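Local atomic coordinates of chitinase (Thermococcus chitonophagus, PDB entry 5XSW), a protein that probably hydrolyses internal glycosidic bonds of chitin and may bind polysaccharide, this chain being the C-terminal portion of the longer protein. Residues T407-R410 / Q411-R415; G417-D421 / E422-A426; D351-E354 / K355-A359. All coordinates share one frame; numbering follows the deposited sequence.

Contact 1: residues T407-R410 / Q411-R415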
ATOM      1  N   THR A 407      12.346 -19.887  15.193  1.00 27.81           N
ATOM      2  CA  THR A 407      11.255 -20.528  14.438  1.00 26.49           C
ATOM      3  C   THR A 407      10.304 -19.495  13.820  1.00 25.05           C
ATOM      4  O   THR A 407       9.948 -19.598  12.662  1.00 26.89           O
ATOM      5  CB  THR A 407      10.432 -21.470  15.372  1.00 32.20           C
ATOM      6  OG1 THR A 407      11.329 -22.405  15.980  1.00 34.52           O
ATOM      7  CG2 THR A 407       9.382 -22.235  14.620  1.00 32.49           C
ATOM      8  N   VAL A 408       9.869 -18.530  14.612  1.00 25.22           N
ATOM      9  CA  VAL A 408       8.986 -17.483  14.067  1.00 26.11           C
ATOM     10  C   VAL A 408       9.724 -16.688  12.988  1.00 24.93           C
ATOM     11  O   VAL A 408       9.199 -16.416  11.867  1.00 24.67           O
ATOM     12  CB  VAL A 408       8.495 -16.552  15.192  1.00 26.40           C
ATOM     13  CG1 VAL A 408       7.652 -15.383  14.549  1.00 24.83           C
ATOM     14  CG2 VAL A 408       7.623 -17.392  16.228  1.00 27.08           C
ATOM     15  N   VAL A 409      10.979 -16.328  13.262  1.00 27.76           N
ATOM     16  CA  VAL A 409      11.707 -15.587  12.223  1.00 25.49           C
ATOM     17  C   VAL A 409      11.748 -16.402  10.921  1.00 26.35           C
ATOM     18  O   VAL A 409      11.530 -15.900   9.816  1.00 28.96           O
ATOM     19  CB  VAL A 409      13.136 -15.222  12.686  1.00 25.97           C
ATOM     20  CG1 VAL A 409      13.923 -14.633  11.504  1.00 27.59           C
ATOM     21  CG2 VAL A 409      13.032 -14.158  13.813  1.00 25.62           C
ATOM     22  N   ARG A 410      12.019 -17.689  11.050  1.00 28.69           N
ATOM     23  CA  ARG A 410      12.079 -18.526   9.836  1.00 26.00           C
ATOM     24  C   ARG A 410      10.731 -18.646   9.126  1.00 22.02           C
ATOM     25  O   ARG A 410      10.676 -18.709   7.883  1.00 27.97           O
ATOM     26  CB  ARG A 410      12.558 -19.938  10.194  1.00 32.37           C
ATOM     27  CG  ARG A 410      12.935 -20.767   8.966  1.00 37.58           C
ATOM     28  CD  ARG A 410      13.645 -22.032   9.387  1.00 54.87           C
ATOM     29  NE  ARG A 410      14.091 -22.819   8.234  1.00 65.08           N
ATOM     30  CZ  ARG A 410      14.438 -24.106   8.303  1.00 60.65           C
ATOM     31  NH1 ARG A 410      14.399 -24.747   9.473  1.00 54.65           N
ATOM     32  NH2 ARG A 410      14.822 -24.750   7.202  1.00 65.26           N
ATOM     33  N   GLN A 411       9.651 -18.711   9.897  1.00 29.23           N
ATOM     34  CA  GLN A 411       8.302 -18.771   9.311  1.00 28.83           C
ATOM     35  C   GLN A 411       7.873 -17.480   8.638  1.00 31.09           C
ATOM     36  O   GLN A 411       7.134 -17.487   7.640  1.00 28.01           O
ATOM     37  CB  GLN A 411       7.254 -19.075  10.381  1.00 32.05           C
ATOM     38  CG  GLN A 411       7.338 -20.501  10.973  1.00 43.96           C
ATOM     39  CD  GLN A 411       6.444 -20.684  12.236  1.00 44.97           C
ATOM     40  OE1 GLN A 411       5.711 -19.766  12.650  1.00 53.64           O
ATOM     41  NE2 GLN A 411       6.514 -21.872  12.837  1.00 53.07           N
ATOM     42  N   LYS A 412       8.260 -16.352   9.221  1.00 27.69           N
ATOM     43  CA  LYS A 412       7.685 -15.087   8.761  1.00 26.25           C
ATOM     44  C   LYS A 412       8.580 -14.200   7.873  1.00 29.09           C
ATOM     45  O   LYS A 412       8.062 -13.320   7.182  1.00 25.69           O
ATOM     46  CB  LYS A 412       7.245 -14.266   9.975  1.00 23.11           C
ATOM     47  CG  LYS A 412       6.315 -15.120  10.919  1.00 22.95           C
ATOM     48  CD  LYS A 412       4.975 -15.436  10.217  1.00 25.46           C
ATOM     49  CE  LYS A 412       4.041 -16.300  11.175  1.00 26.78           C
ATOM     50  NZ  LYS A 412       2.745 -16.544  10.451  1.00 29.11           N
ATOM     51  N   PHE A 413       9.894 -14.404   7.925  1.00 26.70           N
ATOM     52  CA  PHE A 413      10.807 -13.616   7.104  1.00 26.87           C
ATOM     53  C   PHE A 413      11.694 -14.457   6.175  1.00 30.70           C
ATOM     54  O   PHE A 413      11.826 -15.665   6.352  1.00 31.11           O
ATOM     55  CB  PHE A 413      11.653 -12.707   8.024  1.00 27.87           C
ATOM     56  CG  PHE A 413      10.789 -11.743   8.832  1.00 22.47           C
ATOM     57  CD1 PHE A 413      10.090 -10.713   8.195  1.00 26.54           C
ATOM     58  CD2 PHE A 413      10.667 -11.889  10.177  1.00 24.15           C
ATOM     59  CE1 PHE A 413       9.292  -9.832   8.906  1.00 25.63           C
ATOM     60  CE2 PHE A 413       9.882 -11.008  10.930  1.00 27.08           C
ATOM     61  CZ  PHE A 413       9.157  -9.994  10.311  1.00 22.92           C
ATOM     62  N   PHE A 414      12.255 -13.789   5.167  1.00 27.77           N
ATOM     63  CA  PHE A 414      13.041 -14.432   4.096  1.00 31.39           C
ATOM     64  C   PHE A 414      12.127 -15.234   3.213  1.00 39.30           C
ATOM     65  O   PHE A 414      10.983 -15.569   3.563  1.00 33.47           O
ATOM     66  CB  PHE A 414      14.173 -15.327   4.625  1.00 26.18           C
ATOM     67  CG  PHE A 414      15.156 -14.610   5.501  1.00 29.64           C
ATOM     68  CD1 PHE A 414      16.143 -13.826   4.948  1.00 30.90           C
ATOM     69  CD2 PHE A 414      15.109 -14.757   6.883  1.00 30.93           C
ATOM     70  CE1 PHE A 414      17.081 -13.152   5.771  1.00 32.88           C
ATOM     71  CE2 PHE A 414      16.013 -14.105   7.714  1.00 32.89           C
ATOM     72  CZ  PHE A 414      17.010 -13.294   7.157  1.00 29.22           C
ATOM     73  N   ARG A 415      12.663 -15.533   2.055  1.00 36.10           N
ATOM     74  CA  ARG A 415      11.982 -16.206   0.954  1.00 38.20           C
ATOM     75  C   ARG A 415      12.725 -17.530   0.782  1.00 35.77           C
ATOM     76  O   ARG A 415      13.911 -17.617   1.101  1.00 42.73           O
ATOM     77  CB  ARG A 415      12.037 -15.254  -0.270  1.00 41.79           C
ATOM     78  CG  ARG A 415      11.445 -15.624  -1.563  1.00 48.51           C
ATOM     79  CD  ARG A 415      11.475 -14.414  -2.514  1.00 40.31           C
ATOM     80  NE  ARG A 415      10.498 -13.410  -2.080  1.00 42.45           N
ATOM     81  CZ  ARG A 415       9.332 -13.182  -2.665  1.00 47.94           C
ATOM     82  NH1 ARG A 415       8.980 -13.858  -3.761  1.00 45.52           N
ATOM     83  NH2 ARG A 415       8.514 -12.269  -2.144  1.00 42.76           N
TER
HETATM   84  O   HOH W   1      12.466 -18.280   6.033  1.00 36.77           O
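The last turn of helix 399-412, where the chain runs out into the loop that follows, is closed by local backbone bonds from Thr407-Val409 to Gln411-Phe413. Lys412 N donates to Val408 O at 2.8 Å, and Phe413 N, on the first residue to leave helical geometry, still reaches Val409 O at 2.9 Å. Beyond this bond a water lies between Arg410 O (2.6 Å) and Phe413 O, within hydrogen-bonding distance of both, linking the Arg410 carbonyl to the loop that leaves the helix. This is the C-terminal end of an alpha-helix, its last carbonyls taken up partly by backbone N-H groups and partly by solvent. On the outer side Gln411 runs alongside Thr407, its amide NE2 3.4 Å from Thr407 CG2, while Thr407 OG1 bonds back to Glu403 O. CG of Lys412 packs 3.9 Å from Val408 CG1; the bend at chi2 (-67°) then turns the chain away, and its ammonium forms a salt bridge with Asp276. On the buried side Val409 CG1 lies at the edge of the Phe414 ring, 4.4 Å from CE2. That ring also meets Trp464 edge-to-face, and Phe413 packs on Thr291 and Ile294 of helix 288-311.

Contact 2: residues G417-D421 / E422-A426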
ATOM      1  N   GLY A 417      15.082 -20.188  -0.536  1.00 41.50           N
ATOM      2  CA  GLY A 417      16.255 -20.072  -1.375  1.00 44.70           C
ATOM      3  C   GLY A 417      17.262 -19.111  -0.792  1.00 50.01           C
ATOM      4  O   GLY A 417      18.388 -19.003  -1.280  1.00 49.36           O
ATOM      5  N   ALA A 418      16.866 -18.368   0.237  1.00 43.19           N
ATOM      6  CA  ALA A 418      17.802 -17.416   0.805  1.00 38.57           C
ATOM      7  C   ALA A 418      18.737 -18.127   1.753  1.00 42.04           C
ATOM      8  O   ALA A 418      19.927 -17.867   1.769  1.00 39.46           O
ATOM      9  CB  ALA A 418      17.070 -16.271   1.531  1.00 37.21           C
ATOM     10  N   ILE A 419      18.176 -18.973   2.605  1.00 40.60           N
ATOM     11  CA  ILE A 419      18.961 -19.716   3.570  1.00 35.69           C
ATOM     12  C   ILE A 419      18.475 -21.173   3.483  1.00 47.04           C
ATOM     13  O   ILE A 419      17.290 -21.441   3.711  1.00 41.71           O
ATOM     14  CB  ILE A 419      18.777 -19.185   5.009  1.00 42.83           C
ATOM     15  CG1 ILE A 419      18.991 -17.661   5.077  1.00 31.58           C
ATOM     16  CG2 ILE A 419      19.699 -19.957   5.996  1.00 38.43           C
ATOM     17  CD1 ILE A 419      18.768 -17.057   6.474  1.00 34.94           C
ATOM     18  N   SER A 420      19.356 -22.109   3.116  1.00 49.27           N
ATOM     19  CA  SER A 420      18.926 -23.515   2.980  1.00 49.44           C
ATOM     20  C   SER A 420      18.646 -24.136   4.328  1.00 43.96           C
ATOM     21  O   SER A 420      19.067 -23.595   5.361  1.00 40.86           O
ATOM     22  CB  SER A 420      19.987 -24.345   2.264  1.00 50.56           C
ATOM     23  OG  SER A 420      21.146 -24.451   3.074  1.00 48.11           O
ATOM     24  N   ASP A 421      17.989 -25.295   4.332  1.00 49.29           N
ATOM     25  CA  ASP A 421      17.739 -26.011   5.592  1.00 49.70           C
ATOM     26  C   ASP A 421      19.042 -26.318   6.316  1.00 49.05           C
ATOM     27  O   ASP A 421      19.138 -26.169   7.534  1.00 45.99           O
ATOM     28  CB  ASP A 421      16.962 -27.296   5.350  1.00 55.47           C
ATOM     29  CG  ASP A 421      15.542 -27.027   4.922  1.00 66.52           C
ATOM     30  OD1 ASP A 421      15.347 -26.033   4.200  1.00 70.04           O
ATOM     31  OD2 ASP A 421      14.618 -27.775   5.318  1.00 70.08           O
ATOM     32  N   GLU A 422      20.058 -26.693   5.551  1.00 52.74           N
ATOM     33  CA  GLU A 422      21.332 -27.088   6.131  1.00 53.60           C
ATOM     34  C   GLU A 422      22.003 -25.898   6.770  1.00 51.01           C
ATOM     35  O   GLU A 422      22.594 -26.017   7.847  1.00 44.81           O
ATOM     36  CB  GLU A 422      22.265 -27.688   5.077  1.00 63.05           C
ATOM     37  CG  GLU A 422      21.791 -29.005   4.476  1.00 84.71           C
ATOM     38  CD  GLU A 422      22.735 -29.518   3.392  1.00104.34           C
ATOM     39  OE1 GLU A 422      23.784 -28.865   3.156  1.00103.31           O
ATOM     40  OE2 GLU A 422      22.423 -30.570   2.782  1.00104.54           O
ATOM     41  N   GLU A 423      21.948 -24.765   6.066  1.00 45.77           N
ATOM     42  CA  GLU A 423      22.475 -23.510   6.581  1.00 43.36           C
ATOM     43  C   GLU A 423      21.726 -23.118   7.854  1.00 34.61           C
ATOM     44  O   GLU A 423      22.350 -22.783   8.873  1.00 37.69           O
ATOM     45  CB  GLU A 423      22.379 -22.418   5.508  1.00 48.85           C
ATOM     46  CG  GLU A 423      23.324 -22.686   4.341  1.00 54.09           C
ATOM     47  CD  GLU A 423      23.098 -21.814   3.079  1.00 63.49           C
ATOM     48  OE1 GLU A 423      24.080 -21.689   2.315  1.00 58.01           O
ATOM     49  OE2 GLU A 423      21.979 -21.278   2.827  1.00 48.45           O
ATOM     50  N   TRP A 424      20.395 -23.211   7.819  1.00 39.81           N
ATOM     51  CA  TRP A 424      19.586 -22.842   8.991  1.00 35.92           C
ATOM     52  C   TRP A 424      19.923 -23.753  10.176  1.00 39.23           C
ATOM     53  O   TRP A 424      20.071 -23.301  11.321  1.00 37.43           O
ATOM     54  CB  TRP A 424      18.080 -22.894   8.677  1.00 42.48           C
ATOM     55  CG  TRP A 424      17.312 -22.252   9.773  1.00 45.62           C
ATOM     56  CD1 TRP A 424      16.828 -22.856  10.906  1.00 46.90           C
ATOM     57  CD2 TRP A 424      16.998 -20.855   9.900  1.00 39.25           C
ATOM     58  NE1 TRP A 424      16.198 -21.921  11.702  1.00 43.00           N
ATOM     59  CE2 TRP A 424      16.294 -20.689  11.110  1.00 44.76           C
ATOM     60  CE3 TRP A 424      17.197 -19.736   9.083  1.00 40.73           C
ATOM     61  CZ2 TRP A 424      15.817 -19.442  11.537  1.00 39.78           C
ATOM     62  CZ3 TRP A 424      16.712 -18.498   9.509  1.00 39.29           C
ATOM     63  CH2 TRP A 424      16.041 -18.367  10.730  1.00 36.93           C
ATOM     64  N   ASN A 425      20.052 -25.054   9.907  1.00 43.98           N
ATOM     65  CA  ASN A 425      20.416 -26.007  10.964  1.00 39.82           C
ATOM     66  C   ASN A 425      21.782 -25.733  11.515  1.00 33.70           C
ATOM     67  O   ASN A 425      21.976 -25.761  12.729  1.00 35.06           O
ATOM     68  CB  ASN A 425      20.364 -27.451  10.432  1.00 42.57           C
ATOM     69  CG  ASN A 425      18.962 -27.883  10.121  1.00 50.11           C
ATOM     70  OD1 ASN A 425      18.004 -27.363  10.694  1.00 48.54           O
ATOM     71  ND2 ASN A 425      18.822 -28.825   9.199  1.00 62.59           N
ATOM     72  N   ALA A 426      22.744 -25.445  10.633  1.00 36.64           N
ATOM     73  CA  ALA A 426      24.084 -25.080  11.121  1.00 37.22           C
ATOM     74  C   ALA A 426      24.040 -23.813  11.974  1.00 38.11           C
ATOM     75  O   ALA A 426      24.721 -23.694  13.018  1.00 35.49           O
ATOM     76  CB  ALA A 426      25.055 -24.895   9.951  1.00 36.40           C
TER
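Ser420 and Glu423 exchange two hydrogen bonds at the start of helix 421-439. Glu423 N donates to Ser420 OG at 3.1 Å, and in return Ser420 N donates to Glu423 OE2 at 2.8 Å, the second bond almost straight at 172°. It meets OE2 on the anti side of the carboxylate, with the donor 28° out of the carboxylate plane. Ser420 OG is placed for its part by a chi1 of 67°, which sets the hydroxyl between the backbone N and the carbonyl carbon and turns it toward the first turn; the extended Glu423 chain runs back past the hydroxyl, CG lying 3.1 Å from OG. Together the pair is a capping box with Ser420 as N-cap: the two side chains supply acceptors for N-H groups that have no carbonyl of a preceding turn to bond to. The regular backbone bonds begin here too: Trp424 N to Ser420 O and Asn425 N to Asp421 O, each 2.8 Å.

Apolar contact comes from Ile419, just ahead of the cap. Its CG2 sits 3.7 Å from Glu423 CB and in plane with the Trp424 indole, at the edge, and CD1 approaches the same edge at 3.9 Å from CZ3. Ile419 also packs on Trp464 and Pro465 of a loop. Charge enters through Arg410 of the preceding helix, which makes a cation-pi contact with Trp424.

Contact 3: residues D351-E354 / K355-A359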
ATOM      1  N   ASP A 351      13.677  23.066  -2.688  1.00 31.83           N
ATOM      2  CA  ASP A 351      13.219  24.460  -2.554  1.00 35.60           C
ATOM      3  C   ASP A 351      13.445  25.062  -1.184  1.00 43.13           C
ATOM      4  O   ASP A 351      13.708  26.272  -1.078  1.00 35.34           O
ATOM      5  CB  ASP A 351      11.717  24.606  -2.870  1.00 31.03           C
ATOM      6  CG  ASP A 351      11.304  23.881  -4.129  1.00 38.15           C
ATOM      7  OD1 ASP A 351      12.155  23.244  -4.784  1.00 49.29           O
ATOM      8  OD2 ASP A 351      10.100  23.909  -4.453  1.00 51.13           O
ATOM      9  N   ASN A 352      13.305  24.268  -0.118  1.00 28.05           N
ATOM     10  CA  ASN A 352      13.355  24.860   1.215  1.00 25.17           C
ATOM     11  C   ASN A 352      14.594  24.452   2.022  1.00 28.39           C
ATOM     12  O   ASN A 352      14.631  24.562   3.238  1.00 30.85           O
ATOM     13  CB  ASN A 352      12.057  24.548   1.998  1.00 31.43           C
ATOM     14  CG  ASN A 352      10.852  25.172   1.335  1.00 39.71           C
ATOM     15  OD1 ASN A 352      10.894  26.340   0.985  1.00 36.21           O
ATOM     16  ND2 ASN A 352       9.806  24.387   1.084  1.00 29.40           N
ATOM     17  N   TRP A 353      15.625  24.046   1.311  1.00 30.36           N
ATOM     18  CA  TRP A 353      16.876  23.641   1.929  1.00 31.54           C
ATOM     19  C   TRP A 353      17.433  24.577   3.008  1.00 37.70           C
ATOM     20  O   TRP A 353      17.729  24.140   4.138  1.00 31.71           O
ATOM     21  CB  TRP A 353      17.897  23.448   0.828  1.00 33.40           C
ATOM     22  CG  TRP A 353      19.276  23.084   1.254  1.00 38.18           C
ATOM     23  CD1 TRP A 353      20.362  23.931   1.375  1.00 41.66           C
ATOM     24  CD2 TRP A 353      19.747  21.779   1.554  1.00 42.62           C
ATOM     25  NE1 TRP A 353      21.464  23.217   1.752  1.00 44.94           N
ATOM     26  CE2 TRP A 353      21.127  21.893   1.865  1.00 43.15           C
ATOM     27  CE3 TRP A 353      19.136  20.519   1.627  1.00 33.90           C
ATOM     28  CZ2 TRP A 353      21.906  20.792   2.223  1.00 43.55           C
ATOM     29  CZ3 TRP A 353      19.919  19.420   1.977  1.00 34.13           C
ATOM     30  CH2 TRP A 353      21.285  19.559   2.273  1.00 42.67           C
ATOM     31  N   GLU A 354      17.544  25.867   2.701  1.00 34.61           N
ATOM     32  CA  GLU A 354      18.196  26.763   3.643  1.00 32.23           C
ATOM     33  C   GLU A 354      17.385  26.954   4.869  1.00 33.03           C
ATOM     34  O   GLU A 354      17.923  26.972   5.985  1.00 34.80           O
ATOM     35  CB  GLU A 354      18.488  28.155   3.001  1.00 38.76           C
ATOM     36  CG  GLU A 354      19.583  28.085   1.957  1.00 40.78           C
ATOM     37  CD  GLU A 354      20.961  27.706   2.557  1.00 46.00           C
ATOM     38  OE1 GLU A 354      21.197  27.972   3.759  1.00 46.73           O
ATOM     39  OE2 GLU A 354      21.794  27.122   1.832  1.00 57.32           O
ATOM     40  N   LYS A 355      16.079  27.146   4.681  1.00 32.91           N
ATOM     41  CA  LYS A 355      15.189  27.217   5.817  1.00 35.57           C
ATOM     42  C   LYS A 355      15.282  25.947   6.680  1.00 33.63           C
ATOM     43  O   LYS A 355      15.177  26.033   7.893  1.00 32.73           O
ATOM     44  CB  LYS A 355      13.732  27.401   5.332  1.00 40.04           C
ATOM     45  CG  LYS A 355      12.669  27.577   6.420  1.00 47.52           C
ATOM     46  CD  LYS A 355      11.256  27.810   5.773  1.00 52.33           C
ATOM     47  CE  LYS A 355      10.164  28.281   6.791  1.00 68.77           C
ATOM     48  NZ  LYS A 355       9.772  29.758   6.644  1.00 67.05           N
ATOM     49  N   ALA A 356      15.383  24.784   6.034  1.00 32.00           N
ATOM     50  CA  ALA A 356      15.429  23.503   6.784  1.00 32.28           C
ATOM     51  C   ALA A 356      16.719  23.382   7.591  1.00 31.78           C
ATOM     52  O   ALA A 356      16.692  23.098   8.810  1.00 31.78           O
ATOM     53  CB  ALA A 356      15.336  22.348   5.853  1.00 26.57           C
ATOM     54  N   ILE A 357      17.865  23.598   6.936  1.00 32.22           N
ATOM     55  CA  ILE A 357      19.102  23.403   7.712  1.00 37.48           C
ATOM     56  C   ILE A 357      19.310  24.487   8.781  1.00 36.31           C
ATOM     57  O   ILE A 357      20.044  24.254   9.755  1.00 38.65           O
ATOM     58  CB  ILE A 357      20.360  23.326   6.861  1.00 41.19           C
ATOM     59  CG1 ILE A 357      20.640  24.637   6.178  1.00 43.94           C
ATOM     60  CG2 ILE A 357      20.333  22.139   5.871  1.00 39.71           C
ATOM     61  CD1 ILE A 357      21.978  24.590   5.437  1.00 47.62           C
ATOM     62  N   ASN A 358      18.621  25.623   8.666  1.00 39.01           N
ATOM     63  CA  ASN A 358      18.783  26.683   9.667  1.00 38.03           C
ATOM     64  C   ASN A 358      17.775  26.667  10.771  1.00 43.27           C
ATOM     65  O   ASN A 358      17.840  27.482  11.695  1.00 40.30           O
ATOM     66  CB  ASN A 358      18.754  28.071   8.993  1.00 46.64           C
ATOM     67  CG  ASN A 358      20.059  28.372   8.249  1.00 46.58           C
ATOM     68  OD1 ASN A 358      21.133  28.322   8.833  1.00 52.05           O
ATOM     69  ND2 ASN A 358      19.967  28.621   6.957  1.00 44.21           N
ATOM     70  N   ALA A 359      16.827  25.746  10.705  1.00 38.01           N
ATOM     71  CA  ALA A 359      15.804  25.721  11.725  1.00 30.78           C
ATOM     72  C   ALA A 359      16.334  25.118  13.019  1.00 36.91           C
ATOM     73  O   ALA A 359      16.932  24.043  13.001  1.00 35.71           O
ATOM     74  CB  ALA A 359      14.536  24.919  11.210  1.00 33.07           C
TER
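Three successive i to i+4 bonds build the short helix 353-357: Ala356 N to Asn352 O and Ile357 N to Trp353 O, both 2.9 Å, then Asn358 N to Glu354 O at 3.1 Å, the first two nearly straight on to their carbonyls and the third less well aimed. Asn352 stands at the N-cap, but its side chain makes no capping bond; its ND2 instead bonds back to Leu346 O.

One turn apart, Trp353 and Ile357 meet by CH-pi contact. Ile357 CG2 lies over one face of the six-membered ring, 4.2 Å from its centroid and 15° off the normal, while CD1 comes to 4.0 Å from NE1. With chi1 at 66°, CG2 is the branch opposed to the carbonyl carbon and the one that covers the indole. Trp353 also makes a cation-pi contact with Lys314 and packs on Glu317 and Leu321 of helix 313-321, against whose Phe318 Ile357 rests as well.

Glu354 and Asn358, one turn apart on the same flank, point the same way, side by side, with carboxylate and amide planes 39° apart. The Asn358 backbone N and, weakly, ND2 at 2.8 Å both point at Glu354 O; OD1 makes a weak bond to Lys323 NZ. Glu354 OE1 also lies 3.9 Å from Ile357 CD1, and OE2 sits in plane at the edge of the Trp353 ring. The apolar Trp353-Ile357 pair thus rests on helix 313-321 while the Glu354 carboxylate borders both the isoleucine and the indole edge.

Contacts 1 and 2 adjoin: they lie on consecutive helices, 399-412 and 421-439, with centres about 12 Å apart, and the loop between them lets Phe414 CZ approach Ile419 CD1 at 4.2 Å. Contact 1 ends a helix and is partly buried, its phenylalanines turned inward, and closes on backbone bonds with a bridging water; contact 2 starts one at the surface, where the side chains of a capping box take the N-H groups. Contact 3, also at the surface, stands on the other side of the chain's centre, its centre about 42 Å from that of contact 1 and 48 Å from that of contact 2, and spans both ends of one short helix, with no capping box but a CH-pi contact.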